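Local coordinates for elongation factor G (Thermus thermophilus, PDB 2DY1), which binds GTP and a magnesium ion and probably serves as a GTP-hydrolysing translation elongation factor, at residues K579-Q584 against L610-A615; P574-K579 against V617-V622; Y84-G89 against G429-A434. All blocks are in the same frame, centred on the assembly; numbering follows the deposited sequence.

Contact 1. Residues K579-Q584 against L610-A615; sequences KVLAPQ and LSVVHA
Val-580 and Val-613 form a hydrogen-bonded pair of an antiparallel ladder, their amides and carbonyls joined reciprocally; the shorter bond, Val-613 N to Val-580 O, measures 2.7 Å and is almost straight (176°). Ala-582 and Ser-611, two residues further along, form the next hydrogen-bonded pair, with the non-hydrogen-bonded pair of Leu-581 and Val-612 between. The two strand segments run at 157° to each other, an antiparallel pairing with modest twist.

Packing is tightest on the face bearing Leu-581 and Val-612. Leu-581 CG stands anti to the backbone N (chi1 -168°), which carries its two methyls over the partner strand: CD2 comes to 3.3 Å from Val-612 CG2, while CD1 lies 3.3 Å from Leu-610 CD1, both closer than usual van der Waals contact. The Leu-581 and Leu-610 side chains cross at about a right angle, and the other Leu-610 methyl, CD2, reaches the peptide link before Pro-583, 3.3 Å from Pro-583 N.

The same face is looser at its other end. There the exposed Lys-579 extends beside the His-614 ring, CG 3.6 Å from His-614 ND1 and CE in the ring plane at its edge. This is contact through the aliphatic stem, because Lys-579 NZ remains 4.9 Å from His-614 ND1.

The reverse face carries Val-580, Ala-582, Ser-611 and Val-613; Ser-611 OG is buried there without a polar partner. Helix 587-596 covers this face through Val-590 and Leu-591, and helix 625-633 adds Tyr-625 and Leu-629. Strands 600-607 and 638-648 flank the pair in the sheet.

Contact 2. Residues P574-K579 against V617-V622; sequences PIYRLK and VPLAEV
Tyr-576 and Val-617 make an antiparallel hydrogen-bonded pair, with Tyr-576 N to Val-617 O at 2.9 Å and a nearly straight N-H (174°), the return bond running from Val-617 N to Tyr-576 O. The pair belongs to the inner strands of a ferredoxin-like beta-alpha-beta-beta-alpha-beta domain, near the point where strand 610-618 gives way to the turn leading to helix 625-633. One step outward, Ile-575 and Pro-618 form the non-hydrogen-bonded pair; the proline has no amide hydrogen to offer.

The side chains divide between the two faces. On the Ile-575 face, CD1 of that residue lies alongside the Pro-618 ring, 4.1 Å from CG. On the other, Tyr-576 and Leu-619 lie side by side and point the same way. Leu-619 has CG anti to its amide nitrogen (chi1 173°), an orientation that places CD1 over one face of the tyrosine ring, 3.8 Å from the centroid and 14° from the normal, a CH-pi contact. Leu-619 CB approaches nearer the rim, 3.6 Å from Tyr-576 CD1, and the leucine's other methyl, CD2, packs 3.9 Å from Pro-574 CG. Pro-574 CB in turn meets the ring edge in plane. With a serine in place of Tyr-576, Leu-619 CD1 would probably lose the aromatic face it rests on, and a gap is likely to open between that methyl and Pro-574.

Further along, Leu-578 CB touches Val-617 CG1. Strand 638-648 flanks the opposite edge of strand 569-583, bonding to Ile-575 and Arg-577. Pro-574 O has two donors: Leu-619 N at 2.9 Å, and a water at 3.1 Å that also accepts from Ala-620 N.

Contact 3. Residues Y84-G89 against G429-A434; sequences YGDFVG and GELHLA
Asp-86 and His-432 supply the direct polar link between the segments. The His-432 amide donates to Asp-86 OD1 at 3.0 Å, with an N-H angle of 149° and the donor 37° out of the carboxylate plane. A bridging water extends the grip: it donates to the same OD1 at 2.8 Å and accepts from Leu-431 N at 3.0 Å. The carboxylate thus faces first-turn amides of helix 430-442, whose N-terminal end would probably stabilise its negative charge.

A different polar approach involves the imidazole. Asp-86 O sits over one face of the His-432 ring, 3.4 Å from CG. The ring is fixed by partners beyond the segments, ND1 bonding to His-428 N and NE2 to Asp-409 OD2.

Steric fit is evident at the helix start, where Gly-429 CA lies 3.3 Å from Asp-86 OD1. A beta carbon there would collide with that oxygen.

Apolar packing centres on Leu-431, whose chi1 of 173° sets CG anti to the amide nitrogen and directs the branch at the aromatic residues. Leu-431 CG rests 3.8 Å from Phe-87 CZ, and Leu-431 CD2 comes equally close to Tyr-84 CD1; in both pairs the side chains cross at about a right angle. Asp-86 CB covers one face of the Phe-87 ring.

Tyr-84 also touches Thr-60, a GTP-binding residue, and its side chain is about 4 Å from the bound nucleotide. This placement is consistent with 84-89 belonging to the switch II region, as in other translational GTPases, here packed against the start of a domain III helix.

Overall arrangement
Followed from the N terminus, the chain first passes through 84-89 in the GTP-binding domain, and contact 3 closes after 339 intervening residues, at 429-434 in domain III, tying those two domains together. Contacts 1 and 2 come afterwards, in series with it, within the C-terminal domain. Contact 2 opens at 574-579 and closes at 617-622; contact 1, from 579-584 to 610-615, is enclosed by that span. The two share Lys-579 and strands 569-583 and 610-618, and a probable hydrogen bond from Leu-578 N to Ala-615 O (2.7 Å) joins them. Contact 3 touches neither, its centre lying about 22 Å from each of theirs.

Contact 1. Residues K579-Q584 against L610-A615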
loop_
_atom_site.group_PDB
_atom_site.type_symbol
_atom_site.label_atom_id
_atom_site.label_comp_id
_atom_site.label_asym_id
_atom_site.label_seq_id
_atom_site.Cartn_x
_atom_site.Cartn_y
_atom_site.Cartn_z
ATOM N N LYS A 579 -18.980 -1.908 -4.571
ATOM C CA LYS A 579 -18.834 -3.317 -4.919
ATOM C C LYS A 579 -18.454 -4.060 -3.647
ATOM O O LYS A 579 -17.499 -3.686 -2.971
ATOM C CB LYS A 579 -17.737 -3.498 -5.969
ATOM C CG LYS A 579 -18.041 -2.834 -7.304
ATOM C CD LYS A 579 -16.929 -3.078 -8.318
ATOM C CE LYS A 579 -17.287 -2.494 -9.682
ATOM N NZ LYS A 579 -16.221 -2.740 -10.695
ATOM N N VAL A 580 -19.208 -5.100 -3.312
ATOM C CA VAL A 580 -18.920 -5.870 -2.110
ATOM C C VAL A 580 -18.782 -7.359 -2.408
ATOM O O VAL A 580 -19.666 -7.968 -3.007
ATOM C CB VAL A 580 -20.026 -5.676 -1.036
ATOM C CG1 VAL A 580 -19.715 -6.516 0.196
ATOM C CG2 VAL A 580 -20.123 -4.216 -0.650
ATOM N N LEU A 581 -17.654 -7.931 -1.996
ATOM C CA LEU A 581 -17.391 -9.352 -2.185
ATOM C C LEU A 581 -17.638 -9.979 -0.819
ATOM O O LEU A 581 -17.010 -9.591 0.168
ATOM C CB LEU A 581 -15.934 -9.570 -2.612
ATOM C CG LEU A 581 -15.507 -10.944 -3.142
ATOM C CD1 LEU A 581 -15.741 -12.003 -2.089
ATOM C CD2 LEU A 581 -16.276 -11.274 -4.411
ATOM N N ALA A 582 -18.554 -10.939 -0.750
ATOM C CA ALA A 582 -18.859 -11.565 0.530
ATOM C C ALA A 582 -19.293 -13.018 0.415
ATOM O O ALA A 582 -19.841 -13.441 -0.605
ATOM C CB ALA A 582 -19.933 -10.761 1.253
ATOM N N PRO A 583 -19.049 -13.803 1.478
ATOM C CA PRO A 583 -19.420 -15.220 1.505
ATOM C C PRO A 583 -20.902 -15.337 1.191
ATOM O O PRO A 583 -21.682 -14.443 1.522
ATOM C CB PRO A 583 -19.100 -15.627 2.940
ATOM C CG PRO A 583 -17.938 -14.743 3.283
ATOM C CD PRO A 583 -18.388 -13.412 2.735
ATOM N N GLN A 584 -21.294 -16.432 0.555
ATOM C CA GLN A 584 -22.692 -16.617 0.203
ATOM C C GLN A 584 -23.620 -16.597 1.417
ATOM O O GLN A 584 -24.688 -15.983 1.371
ATOM C CB GLN A 584 -22.869 -17.914 -0.597
ATOM C CG GLN A 584 -22.447 -19.185 0.113
ATOM C CD GLN A 584 -23.619 -20.117 0.361
ATOM O OE1 GLN A 584 -24.416 -19.900 1.273
ATOM N NE2 GLN A 584 -23.741 -21.151 -0.465
ATOM N N LEU A 610 -18.453 -17.364 -2.967
ATOM C CA LEU A 610 -18.477 -15.923 -2.764
ATOM C C LEU A 610 -19.354 -15.305 -3.838
ATOM O O LEU A 610 -19.580 -15.904 -4.891
ATOM C CB LEU A 610 -17.063 -15.342 -2.869
ATOM C CG LEU A 610 -16.086 -15.602 -1.720
ATOM C CD1 LEU A 610 -14.695 -15.106 -2.095
ATOM C CD2 LEU A 610 -16.583 -14.900 -0.468
ATOM N N SER A 611 -19.858 -14.108 -3.566
ATOM C CA SER A 611 -20.694 -13.409 -4.527
ATOM C C SER A 611 -20.330 -11.930 -4.512
ATOM O O SER A 611 -20.005 -11.375 -3.465
ATOM C CB SER A 611 -22.177 -13.588 -4.186
ATOM O OG SER A 611 -22.512 -12.904 -2.994
ATOM N N VAL A 612 -20.368 -11.304 -5.683
ATOM C CA VAL A 612 -20.053 -9.886 -5.807
ATOM C C VAL A 612 -21.351 -9.087 -5.887
ATOM O O VAL A 612 -22.159 -9.297 -6.789
ATOM C CB VAL A 612 -19.223 -9.601 -7.082
ATOM C CG1 VAL A 612 -18.848 -8.124 -7.144
ATOM C CG2 VAL A 612 -17.978 -10.473 -7.098
ATOM N N VAL A 613 -21.548 -8.181 -4.935
ATOM C CA VAL A 613 -22.748 -7.353 -4.916
ATOM C C VAL A 613 -22.419 -5.955 -5.436
ATOM O O VAL A 613 -21.532 -5.283 -4.911
ATOM C CB VAL A 613 -23.325 -7.225 -3.487
ATOM C CG1 VAL A 613 -24.563 -6.340 -3.502
ATOM C CG2 VAL A 613 -23.666 -8.601 -2.938
ATOM N N HIS A 614 -23.129 -5.534 -6.479
ATOM C CA HIS A 614 -22.933 -4.214 -7.075
ATOM C C HIS A 614 -24.067 -3.312 -6.623
ATOM O O HIS A 614 -25.238 -3.666 -6.763
ATOM C CB HIS A 614 -22.962 -4.294 -8.601
ATOM C CG HIS A 614 -21.838 -5.083 -9.191
ATOM N ND1 HIS A 614 -20.542 -4.614 -9.234
ATOM C CD2 HIS A 614 -21.818 -6.303 -9.778
ATOM C CE1 HIS A 614 -19.773 -5.511 -9.827
ATOM N NE2 HIS A 614 -20.522 -6.544 -10.167
ATOM N N ALA A 615 -23.729 -2.145 -6.093
ATOM C CA ALA A 615 -24.756 -1.232 -5.636
ATOM C C ALA A 615 -24.334 0.223 -5.766
ATOM O O ALA A 615 -23.181 0.527 -6.063
ATOM C CB ALA A 615 -25.109 -1.537 -4.184
#

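Contact 2. Residues P574-K579 against V617-V622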
loop_
_atom_site.group_PDB
_atom_site.type_symbol
_atom_site.label_atom_id
_atom_site.label_comp_id
_atom_site.label_asym_id
_atom_site.label_seq_id
_atom_site.Cartn_x
_atom_site.Cartn_y
_atom_site.Cartn_z
ATOM N N PRO A 574 -23.425 13.307 -2.879
ATOM C CA PRO A 574 -22.697 12.412 -3.773
ATOM C C PRO A 574 -23.120 10.956 -3.620
ATOM O O PRO A 574 -23.334 10.472 -2.511
ATOM C CB PRO A 574 -21.235 12.659 -3.402
ATOM C CG PRO A 574 -21.301 13.097 -1.994
ATOM C CD PRO A 574 -22.529 13.949 -1.907
ATOM N N ILE A 575 -23.255 10.283 -4.761
ATOM C CA ILE A 575 -23.636 8.876 -4.830
ATOM C C ILE A 575 -22.418 8.100 -5.312
ATOM O O ILE A 575 -21.745 8.513 -6.251
ATOM C CB ILE A 575 -24.796 8.659 -5.839
ATOM C CG1 ILE A 575 -26.030 9.450 -5.397
ATOM C CG2 ILE A 575 -25.116 7.160 -5.964
ATOM C CD1 ILE A 575 -26.476 9.191 -3.972
ATOM N N TYR A 576 -22.124 6.977 -4.664
ATOM C CA TYR A 576 -20.975 6.165 -5.035
ATOM C C TYR A 576 -21.370 4.774 -5.513
ATOM O O TYR A 576 -22.444 4.266 -5.170
ATOM C CB TYR A 576 -20.020 6.021 -3.833
ATOM C CG TYR A 576 -19.091 7.204 -3.626
ATOM C CD1 TYR A 576 -19.596 8.495 -3.457
ATOM C CD2 TYR A 576 -17.702 7.035 -3.656
ATOM C CE1 TYR A 576 -18.733 9.594 -3.336
ATOM C CE2 TYR A 576 -16.836 8.116 -3.533
ATOM C CZ TYR A 576 -17.362 9.395 -3.378
ATOM O OH TYR A 576 -16.508 10.472 -3.309
ATOM N N ARG A 577 -20.515 4.186 -6.344
ATOM C CA ARG A 577 -20.726 2.815 -6.790
ATOM C C ARG A 577 -20.007 1.947 -5.767
ATOM O O ARG A 577 -18.826 2.175 -5.506
ATOM C CB ARG A 577 -20.212 2.578 -8.234
ATOM C CG ARG A 577 -18.980 3.343 -8.768
ATOM C CD ARG A 577 -18.611 2.782 -10.156
ATOM N NE ARG A 577 -17.820 3.618 -11.074
ATOM C CZ ARG A 577 -18.215 4.781 -11.588
ATOM N NH1 ARG A 577 -19.397 5.287 -11.267
ATOM N NH2 ARG A 577 -17.447 5.415 -12.464
ATOM N N LEU A 578 -20.732 1.014 -5.154
ATOM C CA LEU A 578 -20.158 0.157 -4.126
ATOM C C LEU A 578 -20.167 -1.310 -4.536
ATOM O O LEU A 578 -21.222 -1.885 -4.812
ATOM C CB LEU A 578 -20.932 0.345 -2.811
ATOM C CG LEU A 578 -20.516 -0.279 -1.465
ATOM C CD1 LEU A 578 -21.544 -1.313 -1.051
ATOM C CD2 LEU A 578 -19.127 -0.886 -1.537
ATOM N N LYS A 579 -18.980 -1.908 -4.571
ATOM C CA LYS A 579 -18.834 -3.317 -4.919
ATOM C C LYS A 579 -18.454 -4.060 -3.647
ATOM O O LYS A 579 -17.499 -3.686 -2.971
ATOM C CB LYS A 579 -17.737 -3.498 -5.969
ATOM C CG LYS A 579 -18.041 -2.834 -7.304
ATOM C CD LYS A 579 -16.929 -3.078 -8.318
ATOM C CE LYS A 579 -17.287 -2.494 -9.682
ATOM N NZ LYS A 579 -16.221 -2.740 -10.695
ATOM N N VAL A 617 -24.826 3.797 -3.533
ATOM C CA VAL A 617 -25.197 4.209 -2.194
ATOM C C VAL A 617 -24.688 5.614 -1.923
ATOM O O VAL A 617 -23.648 6.011 -2.444
ATOM C CB VAL A 617 -24.576 3.239 -1.157
ATOM C CG1 VAL A 617 -23.058 3.211 -1.330
ATOM C CG2 VAL A 617 -24.939 3.663 0.259
ATOM N N PRO A 618 -25.420 6.390 -1.112
ATOM C CA PRO A 618 -24.994 7.753 -0.795
ATOM C C PRO A 618 -23.679 7.697 -0.027
ATOM O O PRO A 618 -23.545 6.899 0.902
ATOM C CB PRO A 618 -26.117 8.272 0.089
ATOM C CG PRO A 618 -27.304 7.509 -0.378
ATOM C CD PRO A 618 -26.758 6.123 -0.554
ATOM N N LEU A 619 -22.717 8.535 -0.401
ATOM C CA LEU A 619 -21.436 8.547 0.298
ATOM C C LEU A 619 -21.658 8.734 1.797
ATOM O O LEU A 619 -20.934 8.178 2.622
ATOM C CB LEU A 619 -20.558 9.690 -0.220
ATOM C CG LEU A 619 -19.255 9.919 0.549
ATOM C CD1 LEU A 619 -18.296 8.765 0.240
ATOM C CD2 LEU A 619 -18.641 11.254 0.148
ATOM N N ALA A 620 -22.671 9.519 2.140
ATOM C CA ALA A 620 -22.984 9.825 3.525
ATOM C C ALA A 620 -23.384 8.599 4.336
ATOM O O ALA A 620 -23.399 8.648 5.560
ATOM C CB ALA A 620 -24.099 10.864 3.582
ATOM N N GLU A 621 -23.708 7.512 3.649
ATOM C CA GLU A 621 -24.129 6.292 4.334
ATOM C C GLU A 621 -23.023 5.251 4.427
ATOM O O GLU A 621 -23.217 4.198 5.042
ATOM C CB GLU A 621 -25.320 5.667 3.601
ATOM C CG GLU A 621 -26.546 6.552 3.528
ATOM C CD GLU A 621 -27.074 6.908 4.897
ATOM O OE1 GLU A 621 -27.425 5.981 5.657
ATOM O OE2 GLU A 621 -27.130 8.114 5.216
ATOM N N VAL A 622 -21.867 5.537 3.828
ATOM C CA VAL A 622 -20.760 4.581 3.810
ATOM C C VAL A 622 -19.372 5.138 4.130
ATOM O O VAL A 622 -18.375 4.541 3.741
ATOM C CB VAL A 622 -20.651 3.897 2.429
ATOM C CG1 VAL A 622 -21.816 2.929 2.219
ATOM C CG2 VAL A 622 -20.633 4.958 1.326
HETATM O O HOH W 1 -24.179 11.218 0.381
#

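Contact 3. Residues Y84-G89 against G429-A434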
loop_
_atom_site.group_PDB
_atom_site.type_symbol
_atom_site.label_atom_id
_atom_site.label_comp_id
_atom_site.label_asym_id
_atom_site.label_seq_id
_atom_site.Cartn_x
_atom_site.Cartn_y
_atom_site.Cartn_z
ATOM N N TYR A 84 -0.025 -7.528 6.814
ATOM C CA TYR A 84 -1.306 -6.898 6.509
ATOM C C TYR A 84 -1.269 -5.931 5.336
ATOM O O TYR A 84 -0.300 -5.178 5.176
ATOM C CB TYR A 84 -1.836 -6.149 7.737
ATOM C CG TYR A 84 -2.390 -7.043 8.821
ATOM C CD1 TYR A 84 -1.780 -7.118 10.068
ATOM C CD2 TYR A 84 -3.539 -7.801 8.596
ATOM C CE1 TYR A 84 -2.295 -7.927 11.085
ATOM C CE2 TYR A 84 -4.063 -8.615 9.603
ATOM C CZ TYR A 84 -3.437 -8.671 10.837
ATOM O OH TYR A 84 -3.933 -9.493 11.826
ATOM N N GLY A 85 -2.345 -5.926 4.549
ATOM C CA GLY A 85 -2.434 -5.038 3.393
ATOM C C GLY A 85 -2.411 -3.569 3.780
ATOM O O GLY A 85 -2.153 -2.681 2.961
ATOM N N ASP A 86 -2.718 -3.296 5.042
ATOM C CA ASP A 86 -2.657 -1.939 5.544
ATOM C C ASP A 86 -1.266 -1.360 5.319
ATOM O O ASP A 86 -1.088 -0.132 5.169
ATOM C CB ASP A 86 -2.897 -1.937 7.046
ATOM C CG ASP A 86 -4.293 -2.338 7.404
ATOM O OD1 ASP A 86 -5.113 -1.450 7.727
ATOM O OD2 ASP A 86 -4.564 -3.553 7.345
ATOM N N PHE A 87 -0.284 -2.248 5.333
ATOM C CA PHE A 87 1.113 -1.838 5.203
ATOM C C PHE A 87 1.721 -2.141 3.840
ATOM O O PHE A 87 2.915 -2.449 3.740
ATOM C CB PHE A 87 1.907 -2.491 6.330
ATOM C CG PHE A 87 1.271 -2.286 7.699
ATOM C CD1 PHE A 87 0.891 -3.375 8.477
ATOM C CD2 PHE A 87 1.001 -1.002 8.156
ATOM C CE1 PHE A 87 0.229 -3.178 9.702
ATOM C CE2 PHE A 87 0.352 -0.793 9.372
ATOM C CZ PHE A 87 -0.041 -1.890 10.148
ATOM N N VAL A 88 0.884 -2.056 2.814
ATOM C CA VAL A 88 1.297 -2.273 1.419
ATOM C C VAL A 88 2.545 -1.437 1.076
ATOM O O VAL A 88 3.387 -1.874 0.292
ATOM C CB VAL A 88 0.136 -1.921 0.462
ATOM C CG1 VAL A 88 -0.257 -0.457 0.606
ATOM C CG2 VAL A 88 0.505 -2.254 -0.982
ATOM N N GLY A 89 2.656 -0.229 1.623
ATOM C CA GLY A 89 3.827 0.594 1.335
ATOM C C GLY A 89 5.129 -0.133 1.655
ATOM O O GLY A 89 6.039 -0.275 0.817
ATOM N N GLY A 429 -6.362 1.445 5.472
ATOM C CA GLY A 429 -7.218 0.607 6.286
ATOM C C GLY A 429 -7.340 1.190 7.672
ATOM O O GLY A 429 -6.640 2.142 8.024
ATOM N N GLU A 430 -8.229 0.606 8.472
ATOM C CA GLU A 430 -8.435 1.052 9.843
ATOM C C GLU A 430 -7.155 0.885 10.685
ATOM O O GLU A 430 -6.775 1.774 11.446
ATOM C CB GLU A 430 -9.614 0.254 10.460
ATOM C CG GLU A 430 -9.992 0.719 11.859
ATOM C CD GLU A 430 -11.231 0.032 12.440
ATOM O OE1 GLU A 430 -11.742 -0.928 11.832
ATOM O OE2 GLU A 430 -11.680 0.470 13.525
ATOM N N LEU A 431 -6.486 -0.258 10.545
ATOM C CA LEU A 431 -5.268 -0.506 11.295
ATOM C C LEU A 431 -4.184 0.449 10.839
ATOM O O LEU A 431 -3.454 1.014 11.666
ATOM C CB LEU A 431 -4.819 -1.970 11.121
ATOM C CG LEU A 431 -3.448 -2.315 11.719
ATOM C CD1 LEU A 431 -3.442 -2.096 13.234
ATOM C CD2 LEU A 431 -3.105 -3.753 11.387
ATOM N N HIS A 432 -4.083 0.658 9.529
ATOM C CA HIS A 432 -3.061 1.590 9.032
ATOM C C HIS A 432 -3.231 2.963 9.704
ATOM O O HIS A 432 -2.270 3.528 10.241
ATOM C CB HIS A 432 -3.186 1.722 7.509
ATOM C CG HIS A 432 -2.129 2.586 6.888
ATOM N ND1 HIS A 432 -2.330 3.254 5.701
ATOM C CD2 HIS A 432 -0.862 2.873 7.275
ATOM C CE1 HIS A 432 -1.230 3.921 5.383
ATOM N NE2 HIS A 432 -0.326 3.707 6.322
ATOM N N LEU A 433 -4.452 3.496 9.679
ATOM C CA LEU A 433 -4.712 4.819 10.265
ATOM C C LEU A 433 -4.482 4.832 11.772
ATOM O O LEU A 433 -3.997 5.818 12.331
ATOM C CB LEU A 433 -6.142 5.252 9.917
ATOM C CG LEU A 433 -6.320 5.604 8.439
ATOM C CD1 LEU A 433 -7.807 5.765 8.143
ATOM C CD2 LEU A 433 -5.542 6.884 8.083
ATOM N N ALA A 434 -4.795 3.726 12.445
ATOM C CA ALA A 434 -4.549 3.667 13.877
ATOM C C ALA A 434 -3.044 3.782 14.140
ATOM O O ALA A 434 -2.621 4.488 15.054
ATOM C CB ALA A 434 -5.097 2.332 14.466
HETATM O O HOH W 2 -7.386 -2.553 8.854
#